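Local coordinates for cryptochrome DASH (Arabidopsis thaliana, PDB 2J4D), which binds FAD and a methenyltetrahydrofolate light antenna, repairs cyclobutane pyrimidine dimers in single-stranded DNA with light, and may act as a photoreceptor, at residues Lys107-Met110 against Asn115-Ile118; Lys122-Leu127 against Val150-Leu155; Phe188-Pro191 against Gln196-Lys199; Gly257-Tyr262 against Pro299-Glu304; Cys398-Arg403 against Val492-Gly497. All coordinates share one frame; numbering follows the deposited sequence.

Contact 1 of 5, residues Lys107-Met110 against Asn115-Ile118; sequences KNLM and NLLI
In the photolyase/cryptochrome alpha/beta domain, the turn that leads from helix 92-111 into the edge strand 117-120 brings Leu-109 and Met-110 against Asn-115 and Leu-116. Leu-109 reaches over with one methyl, and its CD1 lies 3.8 Å from both Leu-116 CB and the carbonyl O of Asn-115. The side chain of Leu-109 has CG anti to its carbonyl carbon (chi1 -76°), which aims the branch at the incoming strand, and the two leucines meet at a slant. Helix 92-111 is the connection of a beta-alpha-beta crossover between the adjacent parallel strands 67-74 and 117-120. Both leucines also touch Phe-46 of strand 41-46, and on strand 67-74 Leu-109 meets Pro-70 and Leu-116 meets Tyr-72. Toward the surface, Met-110 and Asn-115 run side by side in the same direction. Met-110 CG is 4.1 Å from Asn-115 CG, but the SD-bound methyl comes so near the amide that its modelled position is doubtful. The amide turns back on its own chain: Asn-115 OD1 accepts from Leu-116 N at 2.6 Å, with the donor tilted 23° from the carbonyl plane, and has a weak second donor in Arg-106 NE. With an alanine in place of Asn-115, Leu-116 N would probably lose this acceptor and Met-110 its flat neighbour. Arg-106 also reaches the strand backbone, donating through NH2 to Leu-116 O.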
# COMPACT_ATOMS: atom_id res chain seq x y z
N LYS A 107 -15.96 -11.00 6.90
CA LYS A 107 -16.43 -10.96 8.28
C LYS A 107 -17.11 -9.63 8.61
O LYS A 107 -18.19 -9.60 9.19
CB LYS A 107 -15.26 -11.21 9.23
CG LYS A 107 -15.57 -10.97 10.69
CD LYS A 107 -14.36 -11.33 11.55
CE LYS A 107 -14.14 -10.33 12.68
NZ LYS A 107 -12.97 -10.70 13.53
N ASN A 108 -16.47 -8.52 8.25
CA ASN A 108 -17.03 -7.21 8.56
C ASN A 108 -18.28 -6.89 7.74
O ASN A 108 -19.17 -6.17 8.20
CB ASN A 108 -15.97 -6.12 8.38
CG ASN A 108 -14.90 -6.20 9.45
OD1 ASN A 108 -15.21 -6.43 10.62
ND2 ASN A 108 -13.64 -5.99 9.06
N LEU A 109 -18.35 -7.42 6.52
CA LEU A 109 -19.54 -7.19 5.70
C LEU A 109 -20.69 -7.97 6.34
O LEU A 109 -21.82 -7.47 6.44
CB LEU A 109 -19.30 -7.66 4.26
CG LEU A 109 -18.42 -6.71 3.44
CD1 LEU A 109 -18.08 -7.36 2.10
CD2 LEU A 109 -19.16 -5.40 3.22
N MET A 110 -20.41 -9.19 6.78
CA MET A 110 -21.45 -10.00 7.40
C MET A 110 -22.02 -9.32 8.64
O MET A 110 -23.22 -9.40 8.91
CB MET A 110 -20.90 -11.38 7.77
CG MET A 110 -20.56 -12.22 6.56
SD MET A 110 -19.98 -13.85 6.98
CE MET A 110 -20.42 -14.74 5.53
N ASN A 115 -22.37 -9.85 2.68
CA ASN A 115 -21.40 -10.92 2.58
C ASN A 115 -20.52 -10.55 1.40
O ASN A 115 -20.79 -9.56 0.72
CB ASN A 115 -22.06 -12.27 2.31
CG ASN A 115 -21.16 -13.45 2.65
OD1 ASN A 115 -19.93 -13.33 2.67
ND2 ASN A 115 -21.76 -14.61 2.90
N LEU A 116 -19.48 -11.33 1.15
CA LEU A 116 -18.59 -11.06 0.03
C LEU A 116 -18.54 -12.26 -0.89
O LEU A 116 -18.17 -13.36 -0.47
CB LEU A 116 -17.18 -10.75 0.54
CG LEU A 116 -16.09 -10.47 -0.50
CD1 LEU A 116 -16.38 -9.15 -1.22
CD2 LEU A 116 -14.74 -10.39 0.21
N LEU A 117 -18.94 -12.06 -2.13
CA LEU A 117 -18.90 -13.13 -3.11
C LEU A 117 -17.46 -13.16 -3.63
O LEU A 117 -16.95 -12.16 -4.13
CB LEU A 117 -19.86 -12.84 -4.26
CG LEU A 117 -19.81 -13.85 -5.41
CD1 LEU A 117 -20.35 -15.19 -4.93
CD2 LEU A 117 -20.64 -13.35 -6.58
N ILE A 118 -16.81 -14.31 -3.50
CA ILE A 118 -15.44 -14.42 -3.97
C ILE A 118 -15.37 -15.37 -5.16
O ILE A 118 -15.83 -16.50 -5.08
CB ILE A 118 -14.50 -14.92 -2.85
CG1 ILE A 118 -14.52 -13.94 -1.67
CG2 ILE A 118 -13.08 -15.07 -3.39
CD1 ILE A 118 -13.58 -14.32 -0.54

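Contact 2 of 5, residues Lys122-Leu127 against Val150-Leu155; sequences KPEEIL and VDVERL
Pro-123 and Glu-124, in the first turn of helix 123-134, pack on Val-152 and Leu-155 of helix 147-161. These are consecutive helices of the parallel alpha/beta fold, with strand 138-142 between them in the chain, and their local axes approach to 9.3 Å at 33°. The apolar part is small. Pro-123 CG meets Val-152 CG1 at 4.0 Å, the two side chains crossing at about a right angle, and both residues rest on Trp-45 of the central strand 41-46. The aliphatic stem of Glu-124 lies alongside Leu-155, with Glu-124 CB 3.6 Å from Leu-155 CB. Here the glutamate is folded rather than extended: CG sits between the backbone N and the carbonyl carbon (chi1 63°) and the chain bends at chi2, which lays the carboxylate along the leucine, Glu-124 OE2 to Leu-155 CD1 at 3.5 Å. The polar part lies mostly outside the helix pair, because Glu-124 OE2 forms a salt bridge with Arg-77 NH1. Replacing Glu-124 by an alanine would probably leave Arg-77 without this carboxylate and uncover the flank of Leu-155. Within helix 147-161 a second ion pair links successive turns. Arg-154 grips Asp-151 side-on, NE at 3.0 Å and NH2 at 2.9 Å both ending on OD1, and that oxygen lies almost in the guanidinium plane while Leu-155 CG stands 3.7 Å above one guanidinium face.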
# COMPACT_ATOMS: atom_id res chain seq x y z
N LYS A 122 -11.09 -13.28 -14.30
CA LYS A 122 -11.01 -11.89 -14.74
C LYS A 122 -12.31 -11.14 -14.46
O LYS A 122 -13.40 -11.63 -14.76
CB LYS A 122 -10.70 -11.84 -16.24
CG LYS A 122 -9.33 -12.37 -16.59
CD LYS A 122 -9.14 -12.45 -18.09
CE LYS A 122 -7.77 -13.03 -18.43
NZ LYS A 122 -7.55 -13.20 -19.90
N PRO A 123 -12.20 -9.93 -13.88
CA PRO A 123 -13.37 -9.10 -13.57
C PRO A 123 -14.25 -8.87 -14.80
O PRO A 123 -15.48 -8.86 -14.69
CB PRO A 123 -12.75 -7.79 -13.08
CG PRO A 123 -11.47 -8.24 -12.46
CD PRO A 123 -10.96 -9.26 -13.46
N GLU A 124 -13.62 -8.66 -15.95
CA GLU A 124 -14.37 -8.39 -17.18
C GLU A 124 -15.18 -9.59 -17.64
O GLU A 124 -16.03 -9.47 -18.52
CB GLU A 124 -13.45 -7.91 -18.31
CG GLU A 124 -12.40 -8.91 -18.75
CD GLU A 124 -11.06 -8.71 -18.06
OE1 GLU A 124 -11.05 -8.33 -16.87
OE2 GLU A 124 -10.01 -8.93 -18.70
N GLU A 125 -14.91 -10.76 -17.07
CA GLU A 125 -15.66 -11.95 -17.43
C GLU A 125 -16.67 -12.26 -16.33
O GLU A 125 -17.83 -12.58 -16.60
CB GLU A 125 -14.71 -13.13 -17.67
CG GLU A 125 -13.96 -13.01 -19.00
CD GLU A 125 -12.86 -14.04 -19.20
OE1 GLU A 125 -12.70 -14.94 -18.35
OE2 GLU A 125 -12.13 -13.94 -20.21
N ILE A 126 -16.24 -12.13 -15.08
CA ILE A 126 -17.11 -12.42 -13.94
C ILE A 126 -18.23 -11.40 -13.72
O ILE A 126 -19.39 -11.78 -13.54
CB ILE A 126 -16.28 -12.50 -12.64
CG1 ILE A 126 -15.35 -13.72 -12.69
CG2 ILE A 126 -17.21 -12.57 -11.43
CD1 ILE A 126 -14.28 -13.71 -11.63
N LEU A 127 -17.88 -10.12 -13.72
CA LEU A 127 -18.86 -9.07 -13.47
C LEU A 127 -20.02 -8.96 -14.45
O LEU A 127 -21.17 -8.87 -14.04
CB LEU A 127 -18.15 -7.72 -13.31
CG LEU A 127 -17.11 -7.69 -12.18
CD1 LEU A 127 -16.38 -6.36 -12.19
CD2 LEU A 127 -17.80 -7.92 -10.83
N VAL A 150 -6.60 0.57 -15.25
CA VAL A 150 -7.57 1.27 -16.08
C VAL A 150 -7.95 0.43 -17.29
O VAL A 150 -9.05 0.57 -17.84
CB VAL A 150 -7.05 2.66 -16.51
CG1 VAL A 150 -6.88 3.55 -15.26
CG2 VAL A 150 -5.74 2.53 -17.27
N ASP A 151 -7.07 -0.47 -17.69
CA ASP A 151 -7.39 -1.34 -18.81
C ASP A 151 -8.48 -2.31 -18.36
O ASP A 151 -9.41 -2.61 -19.10
CB ASP A 151 -6.16 -2.11 -19.27
CG ASP A 151 -6.38 -2.81 -20.60
OD1 ASP A 151 -6.83 -2.15 -21.56
OD2 ASP A 151 -6.11 -4.03 -20.69
N VAL A 152 -8.38 -2.80 -17.13
CA VAL A 152 -9.40 -3.70 -16.62
C VAL A 152 -10.74 -2.95 -16.51
O VAL A 152 -11.79 -3.53 -16.78
CB VAL A 152 -8.99 -4.29 -15.25
CG1 VAL A 152 -10.15 -5.13 -14.68
CG2 VAL A 152 -7.75 -5.16 -15.43
N GLU A 153 -10.70 -1.68 -16.13
CA GLU A 153 -11.93 -0.88 -16.05
C GLU A 153 -12.57 -0.84 -17.44
O GLU A 153 -13.79 -0.99 -17.58
CB GLU A 153 -11.62 0.55 -15.58
CG GLU A 153 -11.07 0.61 -14.17
CD GLU A 153 -10.60 1.99 -13.76
OE1 GLU A 153 -10.57 2.91 -14.61
OE2 GLU A 153 -10.25 2.16 -12.56
N ARG A 154 -11.75 -0.62 -18.45
CA ARG A 154 -12.23 -0.57 -19.83
C ARG A 154 -12.85 -1.91 -20.22
O ARG A 154 -13.95 -1.95 -20.78
CB ARG A 154 -11.07 -0.27 -20.78
CG ARG A 154 -11.42 -0.40 -22.27
CD ARG A 154 -10.18 -0.21 -23.16
NE ARG A 154 -9.24 -1.32 -23.06
CZ ARG A 154 -9.34 -2.46 -23.73
NH1 ARG A 154 -10.35 -2.65 -24.56
NH2 ARG A 154 -8.43 -3.42 -23.56
N LEU A 155 -12.16 -3.01 -19.93
CA LEU A 155 -12.67 -4.33 -20.30
C LEU A 155 -13.98 -4.66 -19.57
O LEU A 155 -14.89 -5.27 -20.16
CB LEU A 155 -11.61 -5.39 -20.04
CG LEU A 155 -10.42 -5.22 -21.00
CD1 LEU A 155 -9.23 -5.97 -20.49
CD2 LEU A 155 -10.80 -5.69 -22.41

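Contact 3 of 5, residues Phe188-Pro191 against Gln196-Lys199; sequences FDLP and QFRK
Leu-190 and Pro-191 form an apolar contact with Gln-196 and Phe-197, closing the short turn by which the loop following strand 168-172 enters helix 194-204. On the aromatic side a single methyl does the touching: Leu-190 CD1 lies 3.6 Å from Phe-197 CD1 and 3.7 Å from Phe-197 CE1, approaching the ring obliquely. Phe-197 holds CG anti to its backbone N (chi1 164°), an orientation that swings the ring off the helix toward the leucine. Pro-191 fills the space nearer the backbone. Its CB is 4.0 Å from Gln-196 CB and equally far from Phe-197 N, and Pro-191 CD lies 4.4 Å from Phe-197 CB, so the pyrrolidine ring rests against the start of the aromatic side chain. Gln-196 contributes only its CB, the chain bending away beyond CG. Helix 317-339 backs the cluster: Tyr-331 meets the Phe-197 ring and bonds through its hydroxyl to Pro-191 O, while Lys-338 NZ donates to Leu-190 O. Lys-338 also belongs, with Phe-188, Asp-189 and Asp-192, to a pocket for methenyltetrahydrofolate, and the side chain of Phe-197 is about 10 Å from bound FAD. Across the turn itself the chemistry is dispersion and shape alone; the directional bonds nearby are those from the carbonyls of Leu-190 and Pro-191 to helix 317-339, consistent with the loop being held near the folate pocket.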
# COMPACT_ATOMS: atom_id res chain seq x y z
N PHE A 188 -3.37 17.28 -14.71
CA PHE A 188 -2.50 17.47 -15.88
C PHE A 188 -1.52 18.59 -15.57
O PHE A 188 -0.42 18.65 -16.10
CB PHE A 188 -3.34 17.83 -17.11
CG PHE A 188 -3.65 16.66 -18.00
CD1 PHE A 188 -3.67 15.37 -17.49
CD2 PHE A 188 -3.93 16.85 -19.35
CE1 PHE A 188 -3.97 14.28 -18.31
CE2 PHE A 188 -4.23 15.77 -20.18
CZ PHE A 188 -4.24 14.48 -19.66
N ASP A 189 -1.94 19.50 -14.69
CA ASP A 189 -1.09 20.62 -14.32
C ASP A 189 -0.59 20.50 -12.89
O ASP A 189 -0.37 21.50 -12.20
CB ASP A 189 -1.83 21.94 -14.51
CG ASP A 189 -1.78 22.41 -15.95
OD1 ASP A 189 -0.75 22.98 -16.36
OD2 ASP A 189 -2.77 22.19 -16.68
N LEU A 190 -0.41 19.26 -12.43
CA LEU A 190 0.09 19.04 -11.08
C LEU A 190 1.52 19.58 -11.04
O LEU A 190 2.29 19.37 -11.98
CB LEU A 190 0.12 17.54 -10.77
CG LEU A 190 0.31 17.13 -9.31
CD1 LEU A 190 -1.01 17.32 -8.59
CD2 LEU A 190 0.77 15.67 -9.22
N PRO A 191 1.89 20.28 -9.96
CA PRO A 191 3.26 20.82 -9.87
C PRO A 191 4.28 19.67 -9.88
O PRO A 191 4.04 18.63 -9.27
CB PRO A 191 3.25 21.56 -8.54
CG PRO A 191 1.83 22.04 -8.44
CD PRO A 191 1.05 20.82 -8.88
N GLN A 196 5.69 22.58 -3.78
CA GLN A 196 4.68 23.46 -4.36
C GLN A 196 3.29 22.84 -4.30
O GLN A 196 2.31 23.52 -4.02
CB GLN A 196 5.06 23.82 -5.79
CG GLN A 196 6.30 24.70 -5.83
CD GLN A 196 6.20 25.87 -4.85
OE1 GLN A 196 7.01 26.00 -3.93
NE2 GLN A 196 5.20 26.72 -5.05
N PHE A 197 3.21 21.53 -4.56
CA PHE A 197 1.94 20.82 -4.50
C PHE A 197 1.42 20.90 -3.07
O PHE A 197 0.27 21.26 -2.82
CB PHE A 197 2.13 19.35 -4.87
CG PHE A 197 0.98 18.47 -4.49
CD1 PHE A 197 -0.20 18.48 -5.23
CD2 PHE A 197 1.08 17.62 -3.38
CE1 PHE A 197 -1.27 17.66 -4.87
CE2 PHE A 197 0.01 16.80 -3.02
CZ PHE A 197 -1.16 16.81 -3.76
N ARG A 198 2.28 20.59 -2.11
CA ARG A 198 1.89 20.62 -0.71
C ARG A 198 1.42 21.99 -0.25
O ARG A 198 0.35 22.13 0.35
CB ARG A 198 3.03 20.15 0.18
CG ARG A 198 2.69 20.17 1.67
CD ARG A 198 3.87 19.74 2.52
NE ARG A 198 4.99 20.67 2.41
CZ ARG A 198 4.97 21.91 2.89
NH1 ARG A 198 3.89 22.37 3.51
NH2 ARG A 198 6.03 22.69 2.74
N LYS A 199 2.22 23.01 -0.52
CA LYS A 199 1.85 24.36 -0.10
C LYS A 199 0.50 24.75 -0.67
O LYS A 199 -0.31 25.39 0.01
CB LYS A 199 2.91 25.38 -0.53
CG LYS A 199 4.24 25.23 0.18
CD LYS A 199 5.14 26.44 -0.08
CE LYS A 199 6.54 26.22 0.47
NZ LYS A 199 6.56 25.92 1.93

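Contact 4 of 5, residues Gly257-Tyr262 against Pro299-Glu304; sequences GRVFEY and PRFIYE
Val-259, on helix 252-265, carries its half of the contact with Phe-301 and Ile-302 of helix 299-312. At its root, Val-259 CB already lies 4.1 Å from Phe-301 CE2. The chain forks at this atom, and both branches come near the same ring carbon. Val-259 CG1, anti to the backbone N (chi1 171°), keeps the same 4.1 Å from Phe-301 CE2, whereas Val-259 CG2, on the side of the backbone N, comes to 3.9 Å from that ring carbon. All three valine carbons thus gather round one corner of the phenyl ring, which CG2 approaches obliquely. The two side chains slide past each other in opposite directions. This is helix packing within the all-helical FAD-binding lobe of the photolyase/cryptochrome fold, and the side chain of Val-259 is about 4 Å from that of Phe-288, a probable FAD-binding residue. The tip CG2 has one further, looser neighbour, Ile-302 CG1 at 4.5 Å. Ile-302 in turn touches Leu-292 and Leu-326, and its side chain is about 7 Å from the bound flavin nucleotide. Tyr-26 of helix 12-26 meets the Phe-301 ring with its plane turned by about 80°. Beside the valine, Arg-258 NH1 forms a salt bridge with Glu-261 OE1 at 2.8 Å, reaching the anti side of the carboxylate, 22° out of its plane. Arg-258 NE donates to the carbonyl of Thr-286, and Glu-261 OE2 accepts from Ala-9 N.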
# COMPACT_ATOMS: atom_id res chain seq x y z
N GLY A 257 -6.75 -1.40 14.22
CA GLY A 257 -6.12 -1.78 15.47
C GLY A 257 -4.74 -1.15 15.57
O GLY A 257 -4.32 -0.73 16.65
N ARG A 258 -4.03 -1.07 14.44
CA ARG A 258 -2.70 -0.46 14.43
C ARG A 258 -2.78 1.05 14.60
O ARG A 258 -1.90 1.65 15.24
CB ARG A 258 -1.95 -0.82 13.13
CG ARG A 258 -0.58 -0.15 12.97
CD ARG A 258 0.37 -0.42 14.15
NE ARG A 258 1.61 0.34 13.99
CZ ARG A 258 2.64 0.31 14.83
NH1 ARG A 258 2.61 -0.45 15.91
NH2 ARG A 258 3.71 1.06 14.57
N VAL A 259 -3.81 1.68 14.04
CA VAL A 259 -3.98 3.12 14.20
C VAL A 259 -4.20 3.36 15.70
O VAL A 259 -3.59 4.26 16.30
CB VAL A 259 -5.19 3.66 13.40
CG1 VAL A 259 -5.46 5.10 13.77
CG2 VAL A 259 -4.88 3.60 11.90
N PHE A 260 -5.05 2.55 16.31
CA PHE A 260 -5.30 2.67 17.74
C PHE A 260 -4.02 2.43 18.54
O PHE A 260 -3.66 3.19 19.44
CB PHE A 260 -6.36 1.65 18.16
CG PHE A 260 -6.49 1.48 19.64
CD1 PHE A 260 -7.14 2.44 20.42
CD2 PHE A 260 -5.93 0.37 20.27
CE1 PHE A 260 -7.24 2.29 21.79
CE2 PHE A 260 -6.03 0.21 21.66
CZ PHE A 260 -6.68 1.17 22.42
N GLU A 261 -3.31 1.37 18.18
CA GLU A 261 -2.08 1.01 18.88
C GLU A 261 -0.98 2.07 18.85
O GLU A 261 -0.40 2.42 19.89
CB GLU A 261 -1.54 -0.30 18.30
CG GLU A 261 -0.27 -0.79 18.95
CD GLU A 261 0.20 -2.10 18.36
OE1 GLU A 261 0.80 -2.09 17.26
OE2 GLU A 261 -0.05 -3.15 18.99
N TYR A 262 -0.70 2.59 17.66
CA TYR A 262 0.35 3.59 17.49
C TYR A 262 -0.03 4.95 18.06
O TYR A 262 0.76 5.58 18.77
CB TYR A 262 0.68 3.73 16.00
CG TYR A 262 1.91 4.58 15.75
CD1 TYR A 262 3.18 4.11 16.09
CD2 TYR A 262 1.80 5.87 15.22
CE1 TYR A 262 4.31 4.91 15.92
CE2 TYR A 262 2.93 6.67 15.05
CZ TYR A 262 4.18 6.19 15.41
OH TYR A 262 5.29 6.99 15.27
N PRO A 299 -6.99 7.46 4.47
CA PRO A 299 -6.39 8.68 5.00
C PRO A 299 -7.39 9.65 5.63
O PRO A 299 -7.02 10.40 6.53
CB PRO A 299 -5.64 9.27 3.80
CG PRO A 299 -6.37 8.72 2.63
CD PRO A 299 -6.69 7.31 3.03
N ARG A 300 -8.64 9.65 5.17
CA ARG A 300 -9.61 10.56 5.78
C ARG A 300 -9.86 10.10 7.20
O ARG A 300 -10.02 10.91 8.10
CB ARG A 300 -10.91 10.62 4.97
CG ARG A 300 -10.71 11.32 3.64
CD ARG A 300 -12.01 11.58 2.91
NE ARG A 300 -12.77 10.36 2.69
CZ ARG A 300 -13.58 10.17 1.66
NH1 ARG A 300 -13.72 11.12 0.75
NH2 ARG A 300 -14.24 9.02 1.53
N PHE A 301 -9.90 8.78 7.39
CA PHE A 301 -10.08 8.21 8.72
C PHE A 301 -8.87 8.57 9.59
O PHE A 301 -9.01 9.05 10.72
CB PHE A 301 -10.22 6.69 8.62
CG PHE A 301 -9.97 5.96 9.91
CD1 PHE A 301 -10.82 6.12 11.00
CD2 PHE A 301 -8.87 5.11 10.04
CE1 PHE A 301 -10.58 5.46 12.20
CE2 PHE A 301 -8.62 4.44 11.24
CZ PHE A 301 -9.48 4.61 12.32
N ILE A 302 -7.67 8.34 9.06
CA ILE A 302 -6.45 8.64 9.81
C ILE A 302 -6.42 10.11 10.22
O ILE A 302 -6.06 10.44 11.36
CB ILE A 302 -5.18 8.30 8.98
CG1 ILE A 302 -5.10 6.79 8.75
CG2 ILE A 302 -3.92 8.78 9.74
CD1 ILE A 302 -4.09 6.37 7.69
N TYR A 303 -6.80 11.00 9.31
CA TYR A 303 -6.82 12.43 9.59
C TYR A 303 -7.75 12.76 10.77
O TYR A 303 -7.40 13.55 11.65
CB TYR A 303 -7.26 13.21 8.35
CG TYR A 303 -7.39 14.70 8.60
CD1 TYR A 303 -6.28 15.47 8.96
CD2 TYR A 303 -8.63 15.34 8.48
CE1 TYR A 303 -6.41 16.85 9.20
CE2 TYR A 303 -8.76 16.71 8.72
CZ TYR A 303 -7.65 17.45 9.08
OH TYR A 303 -7.77 18.79 9.34
N GLU A 304 -8.93 12.16 10.78
CA GLU A 304 -9.85 12.43 11.87
C GLU A 304 -9.31 11.92 13.19
O GLU A 304 -9.56 12.52 14.23
CB GLU A 304 -11.22 11.82 11.57
CG GLU A 304 -11.98 12.62 10.51
CD GLU A 304 -13.46 12.29 10.46
OE1 GLU A 304 -13.91 11.73 9.44
OE2 GLU A 304 -14.17 12.59 11.44

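Contact 5 of 5, residues Cys398-Arg403 against Val492-Gly497; sequences CSFLVR and VPLKHG
Phe-400 extends its ring from helix 391-404 against Val-492 and Leu-494, near the end of the modelled chain. With CG anti to the backbone N (chi1 -175°), the ring reaches outward so that its far end does the touching. Leu-494 CD2 comes in at the ring edge, near its plane, 3.8 Å from Phe-400 CE1, and the two side chains cross at about a right angle. Next to it, Val-492 CG2 lies 3.8 Å from Phe-400 CZ, approaching obliquely. Tyr-373 closes the group, its ring meeting that of Phe-400 and its hydroxyl bonding to Val-492 O. Further along, the aliphatic stem of Lys-495 lies against the carbonyl of Arg-403, Lys-495 CD being 3.5 Å from Arg-403 O and 4.4 Å from Arg-403 CB. The like-charged ends stay apart, with Arg-403 NE 6.3 Å from Lys-495 NZ, and Arg-403 instead donates through NH1 to Gly-435 O. Beyond Lys-495 the chain becomes poorly ordered. The arrangement is surface packing of the last ordered residues of the chain, without regular secondary structure, on helix 391-404 of the photolyase-type FAD-binding domain.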
# COMPACT_ATOMS: atom_id res chain seq x y z
N CYS A 398 17.93 1.81 -2.90
CA CYS A 398 17.61 2.31 -4.24
C CYS A 398 18.85 3.01 -4.81
O CYS A 398 19.26 2.77 -5.96
CB CYS A 398 16.44 3.29 -4.19
SG CYS A 398 16.26 4.30 -5.68
N SER A 399 19.44 3.89 -4.02
CA SER A 399 20.63 4.61 -4.45
C SER A 399 21.76 3.62 -4.76
O SER A 399 22.46 3.75 -5.76
CB SER A 399 21.08 5.59 -3.36
OG SER A 399 22.23 6.32 -3.78
N PHE A 400 21.93 2.63 -3.89
CA PHE A 400 22.98 1.64 -4.09
C PHE A 400 22.83 0.89 -5.41
O PHE A 400 23.80 0.74 -6.18
CB PHE A 400 22.98 0.63 -2.94
CG PHE A 400 24.12 -0.35 -3.01
CD1 PHE A 400 25.39 0.02 -2.57
CD2 PHE A 400 23.93 -1.63 -3.53
CE1 PHE A 400 26.46 -0.88 -2.64
CE2 PHE A 400 24.99 -2.53 -3.61
CZ PHE A 400 26.26 -2.16 -3.16
N LEU A 401 21.62 0.41 -5.68
CA LEU A 401 21.38 -0.33 -6.91
C LEU A 401 21.63 0.50 -8.15
O LEU A 401 22.25 0.03 -9.11
CB LEU A 401 19.95 -0.86 -6.95
CG LEU A 401 19.63 -1.66 -8.21
CD1 LEU A 401 18.74 -2.84 -7.86
CD2 LEU A 401 18.98 -0.77 -9.27
N VAL A 402 21.14 1.73 -8.13
CA VAL A 402 21.27 2.62 -9.26
C VAL A 402 22.65 3.25 -9.44
O VAL A 402 23.22 3.23 -10.53
CB VAL A 402 20.24 3.78 -9.18
CG1 VAL A 402 20.53 4.81 -10.27
CG2 VAL A 402 18.83 3.23 -9.33
N ARG A 403 23.19 3.80 -8.36
CA ARG A 403 24.46 4.50 -8.42
C ARG A 403 25.73 3.70 -8.16
O ARG A 403 26.73 3.89 -8.84
CB ARG A 403 24.41 5.72 -7.51
CG ARG A 403 23.24 6.64 -7.86
CD ARG A 403 23.33 8.00 -7.19
NE ARG A 403 22.35 8.92 -7.77
CZ ARG A 403 21.04 8.81 -7.61
NH1 ARG A 403 20.56 7.82 -6.87
NH2 ARG A 403 20.20 9.66 -8.19
N VAL A 492 30.80 -4.85 -5.36
CA VAL A 492 31.25 -3.66 -6.09
C VAL A 492 31.84 -2.67 -5.10
O VAL A 492 31.53 -2.72 -3.91
CB VAL A 492 30.09 -2.87 -6.76
CG1 VAL A 492 29.66 -3.54 -8.04
CG2 VAL A 492 28.93 -2.74 -5.77
N PRO A 493 32.70 -1.78 -5.58
CA PRO A 493 33.32 -0.75 -4.75
C PRO A 493 32.22 0.30 -4.59
O PRO A 493 31.27 0.32 -5.37
CB PRO A 493 34.48 -0.27 -5.62
CG PRO A 493 33.93 -0.47 -7.03
CD PRO A 493 33.36 -1.85 -6.89
N LEU A 494 32.31 1.13 -3.57
CA LEU A 494 31.29 2.15 -3.41
C LEU A 494 31.73 3.25 -4.37
O LEU A 494 32.93 3.53 -4.48
CB LEU A 494 31.24 2.66 -1.98
CG LEU A 494 30.67 1.63 -1.01
CD1 LEU A 494 30.87 2.12 0.42
CD2 LEU A 494 29.19 1.37 -1.30
N LYS A 495 30.78 3.81 -5.09
CA LYS A 495 31.05 4.86 -6.05
C LYS A 495 31.69 6.09 -5.42
O LYS A 495 32.45 6.77 -6.10
CB LYS A 495 29.75 5.24 -6.74
CG LYS A 495 29.95 6.16 -7.90
CD LYS A 495 28.64 6.78 -8.29
CE LYS A 495 28.88 8.18 -8.78
NZ LYS A 495 28.18 8.46 -10.05
N HIS A 496 31.42 6.41 -4.16
CA HIS A 496 32.05 7.59 -3.55
C HIS A 496 32.90 7.47 -2.27
O HIS A 496 32.35 7.42 -1.14
CB HIS A 496 30.98 8.65 -3.40
CG HIS A 496 30.45 9.14 -4.72
ND1 HIS A 496 31.17 10.00 -5.52
CD2 HIS A 496 29.31 8.86 -5.40
CE1 HIS A 496 30.49 10.25 -6.63
NE2 HIS A 496 29.36 9.58 -6.58
N GLY A 497 34.23 7.49 -2.52
CA GLY A 497 35.33 7.36 -1.55
C GLY A 497 35.15 7.37 -0.04
O GLY A 497 34.26 6.78 0.62

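Overall arrangement
The five contacts follow one another along the chain, each closing before the next opens. Contacts 1 and 2, with centres 21 Å apart, belong to the parallel alpha/beta domain: strand 117-120 of contact 1 is followed, after two residues, by helix 123-134 of contact 2. Contact 3 lies about 32 Å from contact 2 between centres, in the loop and helix 194-204 that follow the last strand of the sheet, and includes Phe-188 and Asp-189 of a folate pocket. Contact 4 joins two helices near the FAD site, 26 Å from contact 3 between centres. Contact 5 lies across the chain's centre from contact 1, 48 Å away between centres, so together they span the molecule from alpha/beta domain to the end of the modelled chain.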